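Local structure of putative aldehyde dehydrogenase AldY (4DNG) at residues A[314-319]-A[357-362]; A[327-332]-A[361-366]; A[352-357]-A[365-370]; A[369-374]-A[386-391]. The protein probably oxidises aldehydes to carboxylates with NAD+ as the electron acceptor and may help protect the cell against stress from ethanol and related compounds. One frame throughout, in Å; residues are numbered along the deposited sequence.

Contact 1: A[314-319]-A[357-362]; sequences LPYGDQ and KRVGNV
Two torsions bring loop and hairpin together: Y316 sets its CG between backbone N and carbonyl carbon (chi1 71°), which lays the ring beside V359 and V362, and V359, with CG1 anti to its own N (chi1 -169°), offers CG2 to that ring. The receiving motif is a tight beta hairpin. V359 to V362 form a type II' turn, closed by reciprocal backbone hydrogen bonds between those two valines, and G360 takes the positive-phi first corner where glycine is the classic occupant. CE1 of Y316 lies 3.8 Å from CG2 of V359, the two side chains crossing at about a right angle. CB of Y316 is 4.3 Å from CG1 of V362, so both valines that close the turn share one aromatic neighbour, each meeting it obliquely. The phenol OH of Y316 comes within 3.9 Å of CE of K357, a contact with the aliphatic part of the lysine. Backbone joins in where O of G317 sits 3.9 Å from CG2 of V362. No hydrogen bond spans the two segments, which meet by van der Waals contact; farther along this loop, L329 bonds to N361. Within the hairpin, R358 braces the turn and also forms a salt bridge through NH2 with E332 of helix 332-347. Its NE donates to O of G360 over 2.6 Å, nearly straight at 176° and in the guanidinium plane.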
loop_
_atom_site.group_PDB
_atom_site.type_symbol
_atom_site.label_atom_id
_atom_site.label_comp_id
_atom_site.label_asym_id
_atom_site.label_seq_id
_atom_site.Cartn_x
_atom_site.Cartn_y
_atom_site.Cartn_z
ATOM N N LEU A 314 41.977 -5.610 8.026
ATOM C CA LEU A 314 41.231 -4.353 7.983
ATOM C C LEU A 314 41.610 -3.399 9.116
ATOM O O LEU A 314 41.646 -3.803 10.280
ATOM C CB LEU A 314 39.725 -4.616 7.967
ATOM C CG LEU A 314 39.187 -5.648 6.959
ATOM C CD1 LEU A 314 37.734 -5.963 7.291
ATOM C CD2 LEU A 314 39.342 -5.204 5.508
ATOM N N PRO A 315 41.949 -2.141 8.765
ATOM C CA PRO A 315 42.228 -1.069 9.738
ATOM C C PRO A 315 41.038 -0.697 10.618
ATOM O O PRO A 315 39.945 -0.437 10.118
ATOM C CB PRO A 315 42.622 0.117 8.846
ATOM C CG PRO A 315 43.220 -0.526 7.636
ATOM C CD PRO A 315 42.400 -1.773 7.406
ATOM N N TYR A 316 41.255 -0.677 11.926
ATOM C CA TYR A 316 40.211 -0.257 12.848
ATOM C C TYR A 316 40.647 0.959 13.676
ATOM O O TYR A 316 41.833 1.151 13.920
ATOM C CB TYR A 316 39.763 -1.436 13.733
ATOM C CG TYR A 316 40.767 -1.877 14.780
ATOM C CD1 TYR A 316 40.886 -1.192 15.996
ATOM C CD2 TYR A 316 41.576 -2.994 14.573
ATOM C CE1 TYR A 316 41.793 -1.595 16.961
ATOM C CE2 TYR A 316 42.483 -3.409 15.537
ATOM C CZ TYR A 316 42.591 -2.705 16.728
ATOM O OH TYR A 316 43.491 -3.103 17.694
ATOM N N GLY A 317 39.693 1.790 14.090
ATOM C CA GLY A 317 40.014 2.907 14.976
ATOM C C GLY A 317 39.245 4.188 14.724
ATOM O O GLY A 317 38.015 4.190 14.658
ATOM N N ASP A 318 39.977 5.294 14.617
ATOM C CA ASP A 318 39.367 6.599 14.418
ATOM C C ASP A 318 38.830 6.692 13.008
ATOM O O ASP A 318 39.561 6.545 12.039
ATOM C CB ASP A 318 40.358 7.730 14.684
ATOM C CG ASP A 318 39.672 9.064 14.890
ATOM O OD1 ASP A 318 38.480 9.193 14.521
ATOM O OD2 ASP A 318 40.325 9.989 15.420
ATOM N N GLN A 319 37.539 6.945 12.915
ATOM C CA GLN A 319 36.797 6.895 11.660
ATOM C C GLN A 319 36.990 8.166 10.823
ATOM O O GLN A 319 36.760 8.178 9.606
ATOM C CB GLN A 319 35.348 6.738 12.031
ATOM C CG GLN A 319 35.149 7.262 13.447
ATOM C CD GLN A 319 34.068 8.290 13.507
ATOM O OE1 GLN A 319 33.727 8.792 14.573
ATOM N NE2 GLN A 319 33.509 8.610 12.350
ATOM N N LYS A 357 37.450 -8.043 19.210
ATOM C CA LYS A 357 37.581 -7.551 20.593
ATOM C C LYS A 357 37.024 -6.136 20.677
ATOM O O LYS A 357 36.688 -5.556 19.644
ATOM C CB LYS A 357 39.046 -7.595 21.076
ATOM C CG LYS A 357 39.939 -6.481 20.543
ATOM C CD LYS A 357 41.406 -6.855 20.686
ATOM C CE LYS A 357 42.328 -5.701 20.317
ATOM N NZ LYS A 357 42.590 -4.817 21.486
ATOM N N ARG A 358 36.936 -5.596 21.898
ATOM C CA ARG A 358 36.391 -4.262 22.124
ATOM C C ARG A 358 37.492 -3.280 22.483
ATOM O O ARG A 358 38.093 -3.390 23.549
ATOM C CB ARG A 358 35.329 -4.266 23.233
ATOM C CG ARG A 358 35.007 -2.863 23.735
ATOM C CD ARG A 358 33.764 -2.759 24.604
ATOM N NE ARG A 358 33.361 -1.359 24.717
ATOM C CZ ARG A 358 32.293 -0.910 25.374
ATOM N NH1 ARG A 358 32.037 0.398 25.391
ATOM N NH2 ARG A 358 31.473 -1.753 26.002
ATOM N N VAL A 359 37.740 -2.319 21.598
ATOM C CA VAL A 359 38.668 -1.229 21.884
ATOM C C VAL A 359 37.873 0.068 21.992
ATOM O O VAL A 359 37.465 0.651 20.981
ATOM C CB VAL A 359 39.762 -1.077 20.799
ATOM C CG1 VAL A 359 40.850 -0.126 21.273
ATOM C CG2 VAL A 359 40.364 -2.424 20.436
ATOM N N GLY A 360 37.658 0.524 23.220
ATOM C CA GLY A 360 36.812 1.681 23.444
ATOM C C GLY A 360 35.421 1.315 22.968
ATOM O O GLY A 360 34.839 0.335 23.439
ATOM N N ASN A 361 34.897 2.076 22.012
ATOM C CA ASN A 361 33.570 1.799 21.479
ATOM C C ASN A 361 33.599 1.165 20.070
ATOM O O ASN A 361 32.561 1.046 19.389
ATOM C CB ASN A 361 32.676 3.045 21.568
ATOM C CG ASN A 361 32.719 3.696 22.949
ATOM O OD1 ASN A 361 33.326 4.761 23.136
ATOM N ND2 ASN A 361 32.083 3.049 23.927
ATOM N N VAL A 362 34.798 0.748 19.658
ATOM C CA VAL A 362 35.000 0.007 18.415
ATOM C C VAL A 362 34.974 -1.481 18.726
ATOM O O VAL A 362 35.669 -1.944 19.629
ATOM C CB VAL A 362 36.385 0.321 17.781
ATOM C CG1 VAL A 362 36.623 -0.556 16.566
ATOM C CG2 VAL A 362 36.519 1.800 17.399
#

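Contact 2: A[327-332]-A[361-366]; sequences GPLINE and NVLTPY
The backbone N of L329 donates to the carbonyl O of N361 over 3.0 Å, the one hydrogen bond between these segments. It is fairly straight at the hydrogen (159°), although the donor is tilted 24° from the carbonyl plane. CA of P328 also lies close to that oxygen, at 3.5 Å, so the chain running through P328 and L329 passes snugly beside N361. V362, which follows N361, fits its two methyl branches against this bend: CG2 is 3.8 Å from CA of P328, while CG1 reaches O of G327. One strand position further on, the chi1 of L363 (68°) puts the CG and CD2 end of its side chain beside L329, CD2 of L363 meeting CD1 of L329 at 3.9 Å. I335 of helix 332-347 adds to this apolar group by packing on L329 as well as on N361. At the polar end, the carboxylate of E332 and the amide of N361 stand with their planes almost perpendicular; OE1 of E332 is 3.6 Å from ND2 of N361, which makes them neighbours rather than a bonded pair. Each has a firmer partner elsewhere, OE2 of E332 in a salt bridge with R358 and OD1 of N361 in a hydrogen bond from Q32. Just before the helix, OD1 of N331 accepts from the backbone N of Q334. The arrangement is thus that of an N-capped helix start whose lead-in loop is bonded to the entry of a sheet strand, here strand 362-369, which pairs with 386-392 in the catalytic-domain sheet of the aldehyde dehydrogenase fold.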
loop_
_atom_site.group_PDB
_atom_site.type_symbol
_atom_site.label_atom_id
_atom_site.label_comp_id
_atom_site.label_asym_id
_atom_site.label_seq_id
_atom_site.Cartn_x
_atom_site.Cartn_y
_atom_site.Cartn_z
ATOM N N GLY A 327 35.204 1.528 12.128
ATOM C CA GLY A 327 35.105 2.540 13.158
ATOM C C GLY A 327 34.162 2.081 14.260
ATOM O O GLY A 327 33.822 0.895 14.359
ATOM N N PRO A 328 33.703 3.031 15.084
ATOM C CA PRO A 328 32.981 2.692 16.291
ATOM C C PRO A 328 31.573 2.309 15.978
ATOM O O PRO A 328 31.078 2.657 14.912
ATOM C CB PRO A 328 33.010 3.997 17.106
ATOM C CG PRO A 328 33.411 5.088 16.159
ATOM C CD PRO A 328 33.749 4.486 14.836
ATOM N N LEU A 329 30.925 1.578 16.880
ATOM C CA LEU A 329 29.478 1.383 16.729
ATOM C C LEU A 329 28.750 2.639 17.223
ATOM O O LEU A 329 29.290 3.392 18.039
ATOM C CB LEU A 329 28.991 0.125 17.454
ATOM C CG LEU A 329 29.505 -1.202 16.887
ATOM C CD1 LEU A 329 28.805 -2.382 17.551
ATOM C CD2 LEU A 329 29.332 -1.256 15.371
ATOM N N ILE A 330 27.533 2.851 16.729
ATOM C CA ILE A 330 26.778 4.075 16.968
ATOM C C ILE A 330 26.679 4.509 18.449
ATOM O O ILE A 330 26.768 5.688 18.753
ATOM C CB ILE A 330 25.383 3.968 16.319
ATOM C CG1 ILE A 330 24.557 5.266 16.473
ATOM C CG2 ILE A 330 24.652 2.773 16.893
ATOM C CD1 ILE A 330 25.202 6.518 15.898
ATOM N N ASN A 331 26.511 3.551 19.355
ATOM C CA ASN A 331 26.453 3.825 20.785
ATOM C C ASN A 331 26.776 2.573 21.626
ATOM O O ASN A 331 27.012 1.492 21.090
ATOM C CB ASN A 331 25.068 4.379 21.161
ATOM C CG ASN A 331 23.959 3.372 20.928
ATOM O OD1 ASN A 331 24.072 2.211 21.309
ATOM N ND2 ASN A 331 22.889 3.809 20.273
ATOM N N GLU A 332 26.730 2.724 22.944
ATOM C CA GLU A 332 27.051 1.655 23.893
ATOM C C GLU A 332 26.020 0.525 23.926
ATOM O O GLU A 332 26.387 -0.628 24.153
ATOM C CB GLU A 332 27.209 2.245 25.297
ATOM C CG GLU A 332 27.539 1.252 26.398
ATOM C CD GLU A 332 29.028 1.071 26.620
ATOM O OE1 GLU A 332 29.784 2.068 26.541
ATOM O OE2 GLU A 332 29.437 -0.080 26.888
ATOM N N ASN A 361 34.897 2.076 22.012
ATOM C CA ASN A 361 33.570 1.799 21.479
ATOM C C ASN A 361 33.599 1.165 20.070
ATOM O O ASN A 361 32.561 1.046 19.389
ATOM C CB ASN A 361 32.676 3.045 21.568
ATOM C CG ASN A 361 32.719 3.696 22.949
ATOM O OD1 ASN A 361 33.326 4.761 23.136
ATOM N ND2 ASN A 361 32.083 3.049 23.927
ATOM N N VAL A 362 34.798 0.748 19.658
ATOM C CA VAL A 362 35.000 0.007 18.415
ATOM C C VAL A 362 34.974 -1.481 18.726
ATOM O O VAL A 362 35.669 -1.944 19.629
ATOM C CB VAL A 362 36.385 0.321 17.781
ATOM C CG1 VAL A 362 36.623 -0.556 16.566
ATOM C CG2 VAL A 362 36.519 1.800 17.399
ATOM N N LEU A 363 34.182 -2.250 18.000
ATOM C CA LEU A 363 34.484 -3.672 17.980
ATOM C C LEU A 363 35.013 -4.161 16.631
ATOM O O LEU A 363 34.503 -3.802 15.564
ATOM C CB LEU A 363 33.397 -4.554 18.615
ATOM C CG LEU A 363 32.000 -4.797 18.081
ATOM C CD1 LEU A 363 31.986 -5.999 17.154
ATOM C CD2 LEU A 363 31.104 -5.059 19.277
ATOM N N THR A 364 36.094 -4.937 16.724
ATOM C CA THR A 364 36.845 -5.422 15.587
ATOM C C THR A 364 36.108 -6.629 15.081
ATOM O O THR A 364 35.445 -7.302 15.870
ATOM C CB THR A 364 38.246 -5.859 16.005
ATOM O OG1 THR A 364 38.121 -6.805 17.069
ATOM C CG2 THR A 364 39.083 -4.652 16.477
ATOM N N PRO A 365 36.230 -6.910 13.770
ATOM C CA PRO A 365 35.399 -7.917 13.112
ATOM C C PRO A 365 35.416 -9.285 13.814
ATOM O O PRO A 365 36.469 -9.712 14.312
ATOM C CB PRO A 365 36.014 -8.031 11.708
ATOM C CG PRO A 365 36.773 -6.771 11.502
ATOM C CD PRO A 365 37.216 -6.304 12.851
ATOM N N TYR A 366 34.251 -9.938 13.860
ATOM C CA TYR A 366 34.143 -11.346 14.263
ATOM C C TYR A 366 33.618 -12.156 13.093
ATOM O O TYR A 366 32.669 -11.742 12.423
ATOM C CB TYR A 366 33.179 -11.536 15.440
ATOM C CG TYR A 366 33.636 -10.973 16.774
ATOM C CD1 TYR A 366 33.699 -9.587 16.995
ATOM C CD2 TYR A 366 33.958 -11.826 17.835
ATOM C CE1 TYR A 366 34.098 -9.072 18.224
ATOM C CE2 TYR A 366 34.357 -11.324 19.064
ATOM C CZ TYR A 366 34.422 -9.949 19.257
ATOM O OH TYR A 366 34.826 -9.455 20.479
#

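Contact 3: A[352-357]-A[365-370]; sequences LAVEGK and PYVFVG
The Y366 ring lies beneath the backbone of G356, whose N sits 3.3 Å above the ring plane and over its centre, while CD2 of L352 approaches the ring edge, 4.1 Å from CD2 of Y366. The F368 ring receives the other branch of the same leucine: CD1 of L352 stands 3.5 Å from the centroid of the F368 ring, only 11° off its normal, a CH-pi contact over the face. These rings flank a classic beta bulge in an antiparallel pair, A353 and V354 together facing V367. V354 N donates to V367 O, and V367 N returns a bond of 2.9 Å to V354 O, each using an in-plane lone pair. L352 straddles the two aromatic residues because its CG is anti to the backbone N (chi1 -175°), which carries the fork along the opposite strand. The CA of G356 makes a second CH-pi contact, 3.5 Å from the centroid of the Y366 ring. A beta carbon at G356 would collide with that ring and with O of P365, so the missing side chain is what permits so close a fit. A serine in place of Y366 takes away the ring under G356 and would probably leave a gap bordered by G356, L352 and I342 of helix 332-347. On the sheet face of the valines, V354 and V367 bring their CB atoms to 4.0 Å. At the bulge itself, CB of A353 touches CG1 of V369 at 3.8 Å.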
loop_
_atom_site.group_PDB
_atom_site.type_symbol
_atom_site.label_atom_id
_atom_site.label_comp_id
_atom_site.label_asym_id
_atom_site.label_seq_id
_atom_site.Cartn_x
_atom_site.Cartn_y
_atom_site.Cartn_z
ATOM N N LEU A 352 34.469 -19.950 15.902
ATOM C CA LEU A 352 34.813 -18.577 15.628
ATOM C C LEU A 352 36.173 -18.610 14.960
ATOM O O LEU A 352 37.192 -18.775 15.627
ATOM C CB LEU A 352 34.862 -17.769 16.931
ATOM C CG LEU A 352 35.093 -16.258 16.883
ATOM C CD1 LEU A 352 33.988 -15.554 16.107
ATOM C CD2 LEU A 352 35.155 -15.713 18.296
ATOM N N ALA A 353 36.174 -18.490 13.636
ATOM C CA ALA A 353 37.419 -18.473 12.871
ATOM C C ALA A 353 38.235 -17.224 13.186
ATOM O O ALA A 353 39.443 -17.312 13.424
ATOM C CB ALA A 353 37.144 -18.579 11.381
ATOM N N VAL A 354 37.564 -16.073 13.204
ATOM C CA VAL A 354 38.212 -14.806 13.538
ATOM C C VAL A 354 37.562 -14.185 14.777
ATOM O O VAL A 354 36.373 -13.871 14.778
ATOM C CB VAL A 354 38.179 -13.826 12.344
ATOM C CG1 VAL A 354 38.722 -12.461 12.738
ATOM C CG2 VAL A 354 38.961 -14.390 11.169
ATOM N N GLU A 355 38.350 -14.015 15.832
ATOM C CA GLU A 355 37.845 -13.429 17.070
ATOM C C GLU A 355 38.201 -11.955 17.190
ATOM O O GLU A 355 39.372 -11.598 17.258
ATOM C CB GLU A 355 38.372 -14.197 18.278
ATOM C CG GLU A 355 37.782 -13.740 19.603
ATOM C CD GLU A 355 37.801 -14.823 20.670
ATOM O OE1 GLU A 355 38.482 -15.865 20.486
ATOM O OE2 GLU A 355 37.129 -14.627 21.703
ATOM N N GLY A 356 37.182 -11.104 17.206
ATOM C CA GLY A 356 37.388 -9.675 17.418
ATOM C C GLY A 356 37.489 -9.338 18.897
ATOM O O GLY A 356 37.590 -10.237 19.743
ATOM N N LYS A 357 37.450 -8.043 19.210
ATOM C CA LYS A 357 37.581 -7.551 20.593
ATOM C C LYS A 357 37.024 -6.136 20.677
ATOM O O LYS A 357 36.688 -5.556 19.644
ATOM C CB LYS A 357 39.046 -7.595 21.076
ATOM C CG LYS A 357 39.939 -6.481 20.543
ATOM C CD LYS A 357 41.406 -6.855 20.686
ATOM C CE LYS A 357 42.328 -5.701 20.317
ATOM N NZ LYS A 357 42.590 -4.817 21.486
ATOM N N PRO A 365 36.230 -6.910 13.770
ATOM C CA PRO A 365 35.399 -7.917 13.112
ATOM C C PRO A 365 35.416 -9.285 13.814
ATOM O O PRO A 365 36.469 -9.712 14.312
ATOM C CB PRO A 365 36.014 -8.031 11.708
ATOM C CG PRO A 365 36.773 -6.771 11.502
ATOM C CD PRO A 365 37.216 -6.304 12.851
ATOM N N TYR A 366 34.251 -9.938 13.860
ATOM C CA TYR A 366 34.143 -11.346 14.263
ATOM C C TYR A 366 33.618 -12.156 13.093
ATOM O O TYR A 366 32.669 -11.742 12.423
ATOM C CB TYR A 366 33.179 -11.536 15.440
ATOM C CG TYR A 366 33.636 -10.973 16.774
ATOM C CD1 TYR A 366 33.699 -9.587 16.995
ATOM C CD2 TYR A 366 33.958 -11.826 17.835
ATOM C CE1 TYR A 366 34.098 -9.072 18.224
ATOM C CE2 TYR A 366 34.357 -11.324 19.064
ATOM C CZ TYR A 366 34.422 -9.949 19.257
ATOM O OH TYR A 366 34.826 -9.455 20.479
ATOM N N VAL A 367 34.221 -13.315 12.849
ATOM C CA VAL A 367 33.714 -14.210 11.821
ATOM C C VAL A 367 33.416 -15.578 12.430
ATOM O O VAL A 367 34.318 -16.273 12.919
ATOM C CB VAL A 367 34.654 -14.320 10.587
ATOM C CG1 VAL A 367 34.051 -15.261 9.542
ATOM C CG2 VAL A 367 34.922 -12.939 9.965
ATOM N N PHE A 368 32.133 -15.929 12.422
ATOM C CA PHE A 368 31.669 -17.256 12.801
ATOM C C PHE A 368 31.549 -18.120 11.546
ATOM O O PHE A 368 31.110 -17.645 10.493
ATOM C CB PHE A 368 30.320 -17.163 13.509
ATOM C CG PHE A 368 30.400 -16.583 14.889
ATOM C CD1 PHE A 368 30.787 -17.373 15.966
ATOM C CD2 PHE A 368 30.079 -15.241 15.120
ATOM C CE1 PHE A 368 30.859 -16.839 17.251
ATOM C CE2 PHE A 368 30.152 -14.705 16.394
ATOM C CZ PHE A 368 30.544 -15.507 17.462
ATOM N N VAL A 369 31.958 -19.380 11.648
ATOM C CA VAL A 369 31.941 -20.268 10.491
ATOM C C VAL A 369 31.192 -21.549 10.801
ATOM O O VAL A 369 31.043 -21.921 11.969
ATOM C CB VAL A 369 33.364 -20.599 9.972
ATOM C CG1 VAL A 369 34.012 -19.368 9.357
ATOM C CG2 VAL A 369 34.240 -21.180 11.077
ATOM N N GLY A 370 30.727 -22.205 9.741
ATOM C CA GLY A 370 30.050 -23.493 9.828
ATOM C C GLY A 370 28.770 -23.433 10.630
ATOM O O GLY A 370 28.418 -24.401 11.307
#

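Contact 4: A[369-374]-A[386-391]; sequences VGADNN and IATIIK
The chain from V369 to N373 runs at 77° to the strand segment 388-391 and is held to it by a backbone bond, A371 N donating to I389 O over 3.1 Å in the carbonyl plane. This is the start of a beta-alpha-beta crossover: strand 362-369 ends, the loop turns through G370 at positive phi, helix 376-379 follows, and strand 386-392 returns parallel to the first. The side chains of V369 and I389 run alongside each other in a common direction, CG1 of V369 lying 3.8 Å from CG1 of I389. Past the turn, A371 settles over two alternate residues of the strand. Its CB comes within 3.4 Å of CG2 of T388, and its carbonyl O lies 3.3 Å from CG1 of I390. I390 keeps CG1 anti to its carbonyl carbon (chi1 -64°), which extends CD1 to the side chain of N373 while CG2 also borders the A371 oxygen. Replacing I390 by an alanine would remove CG1, CG2 and CD1, and would probably open a gap beneath A371 and leave OD1 of N373 without the CD1 methyl packed against it. The polar end of N373 is secured elsewhere, ND2 donating to O of M401 and OD1 accepting a weak bond from R292. Across the contact, the side chains of N373 and I390 cross at about a right angle, OD1 of N373 standing 3.4 Å from CD1 of I390.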
loop_
_atom_site.group_PDB
_atom_site.type_symbol
_atom_site.label_atom_id
_atom_site.label_comp_id
_atom_site.label_asym_id
_atom_site.label_seq_id
_atom_site.Cartn_x
_atom_site.Cartn_y
_atom_site.Cartn_z
ATOM N N VAL A 369 31.958 -19.380 11.648
ATOM C CA VAL A 369 31.941 -20.268 10.491
ATOM C C VAL A 369 31.192 -21.549 10.801
ATOM O O VAL A 369 31.043 -21.921 11.969
ATOM C CB VAL A 369 33.364 -20.599 9.972
ATOM C CG1 VAL A 369 34.012 -19.368 9.357
ATOM C CG2 VAL A 369 34.240 -21.180 11.077
ATOM N N GLY A 370 30.727 -22.205 9.741
ATOM C CA GLY A 370 30.050 -23.493 9.828
ATOM C C GLY A 370 28.770 -23.433 10.630
ATOM O O GLY A 370 28.418 -24.401 11.307
ATOM N N ALA A 371 28.090 -22.288 10.562
ATOM C CA ALA A 371 26.837 -22.083 11.275
ATOM C C ALA A 371 25.630 -22.701 10.572
ATOM O O ALA A 371 25.579 -22.763 9.345
ATOM C CB ALA A 371 26.603 -20.598 11.475
ATOM N N ASP A 372 24.650 -23.129 11.365
ATOM C CA ASP A 372 23.333 -23.484 10.845
ATOM C C ASP A 372 22.627 -22.234 10.315
ATOM O O ASP A 372 22.775 -21.152 10.873
ATOM C CB ASP A 372 22.488 -24.102 11.951
ATOM C CG ASP A 372 21.638 -25.254 11.461
ATOM O OD1 ASP A 372 22.169 -26.386 11.424
ATOM O OD2 ASP A 372 20.444 -25.033 11.133
ATOM N N ASN A 373 21.863 -22.379 9.239
ATOM C CA ASN A 373 21.102 -21.265 8.690
ATOM C C ASN A 373 19.946 -20.911 9.622
ATOM O O ASN A 373 19.423 -19.786 9.601
ATOM C CB ASN A 373 20.597 -21.595 7.273
ATOM C CG ASN A 373 20.042 -20.379 6.543
ATOM O OD1 ASN A 373 20.713 -19.357 6.423
ATOM N ND2 ASN A 373 18.814 -20.483 6.058
ATOM N N ASN A 374 19.566 -21.882 10.449
ATOM C CA ASN A 374 18.498 -21.719 11.428
ATOM C C ASN A 374 19.074 -21.400 12.818
ATOM O O ASN A 374 18.578 -21.878 13.847
ATOM C CB ASN A 374 17.635 -22.987 11.456
ATOM C CG ASN A 374 16.148 -22.686 11.459
ATOM O OD1 ASN A 374 15.669 -21.841 10.699
ATOM N ND2 ASN A 374 15.406 -23.390 12.309
ATOM N N ILE A 386 29.967 -8.366 12.397
ATOM C CA ILE A 386 29.909 -9.798 12.628
ATOM C C ILE A 386 29.441 -10.475 11.350
ATOM O O ILE A 386 28.410 -10.114 10.779
ATOM C CB ILE A 386 28.976 -10.157 13.810
ATOM C CG1 ILE A 386 29.544 -9.605 15.121
ATOM C CG2 ILE A 386 28.817 -11.672 13.959
ATOM C CD1 ILE A 386 28.467 -9.271 16.137
ATOM N N ALA A 387 30.228 -11.440 10.893
ATOM C CA ALA A 387 29.894 -12.230 9.709
ATOM C C ALA A 387 29.623 -13.667 10.123
ATOM O O ALA A 387 30.211 -14.161 11.087
ATOM C CB ALA A 387 31.016 -12.175 8.674
ATOM N N THR A 388 28.717 -14.316 9.396
ATOM C CA THR A 388 28.352 -15.703 9.652
ATOM C C THR A 388 28.367 -16.483 8.323
ATOM O O THR A 388 27.687 -16.116 7.357
ATOM C CB THR A 388 26.974 -15.808 10.351
ATOM O OG1 THR A 388 26.949 -14.964 11.510
ATOM C CG2 THR A 388 26.684 -17.235 10.774
ATOM N N ILE A 389 29.163 -17.546 8.282
ATOM C CA ILE A 389 29.326 -18.322 7.062
ATOM C C ILE A 389 28.628 -19.653 7.247
ATOM O O ILE A 389 28.831 -20.348 8.255
ATOM C CB ILE A 389 30.804 -18.578 6.709
ATOM C CG1 ILE A 389 31.704 -17.369 7.081
ATOM C CG2 ILE A 389 30.933 -19.027 5.257
ATOM C CD1 ILE A 389 31.884 -16.296 6.021
ATOM N N ILE A 390 27.800 -19.985 6.262
ATOM C CA ILE A 390 26.980 -21.177 6.286
ATOM C C ILE A 390 27.316 -22.101 5.113
ATOM O O ILE A 390 27.433 -21.660 3.970
ATOM C CB ILE A 390 25.481 -20.806 6.260
ATOM C CG1 ILE A 390 25.132 -20.028 7.531
ATOM C CG2 ILE A 390 24.595 -22.054 6.083
ATOM C CD1 ILE A 390 23.976 -19.071 7.363
ATOM N N LYS A 391 27.459 -23.384 5.427
ATOM C CA LYS A 391 27.736 -24.428 4.458
ATOM C C LYS A 391 26.452 -24.850 3.735
ATOM O O LYS A 391 25.427 -25.081 4.373
ATOM C CB LYS A 391 28.348 -25.631 5.188
ATOM C CG LYS A 391 28.933 -26.727 4.306
ATOM C CD LYS A 391 30.286 -26.316 3.747
ATOM C CE LYS A 391 31.250 -27.483 3.610
ATOM N NZ LYS A 391 31.951 -27.775 4.893
#

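The four contacts follow one another along strand 362-369 and its neighbours in the mixed sheet. Contacts 1 and 2 have centres about 6 Å apart, share N361 and V362, and are joined by the R358-E332 salt bridge. Contact 3, centred about 15 Å from both centres, overlaps contact 1 at K357 and contact 2 at P365 and Y366. Along the chain contacts 1 and 3 alternate their segments, whereas contact 4 opens on the stretch where contact 3 ends. Its centre is about 10 Å from that of contact 3, strands 362-369 and 386-392 being parallel neighbours. Strand 362-369 links surface hairpin, bulged edge and crossover, away from the predicted catalytic residues and probable NAD-binding loop.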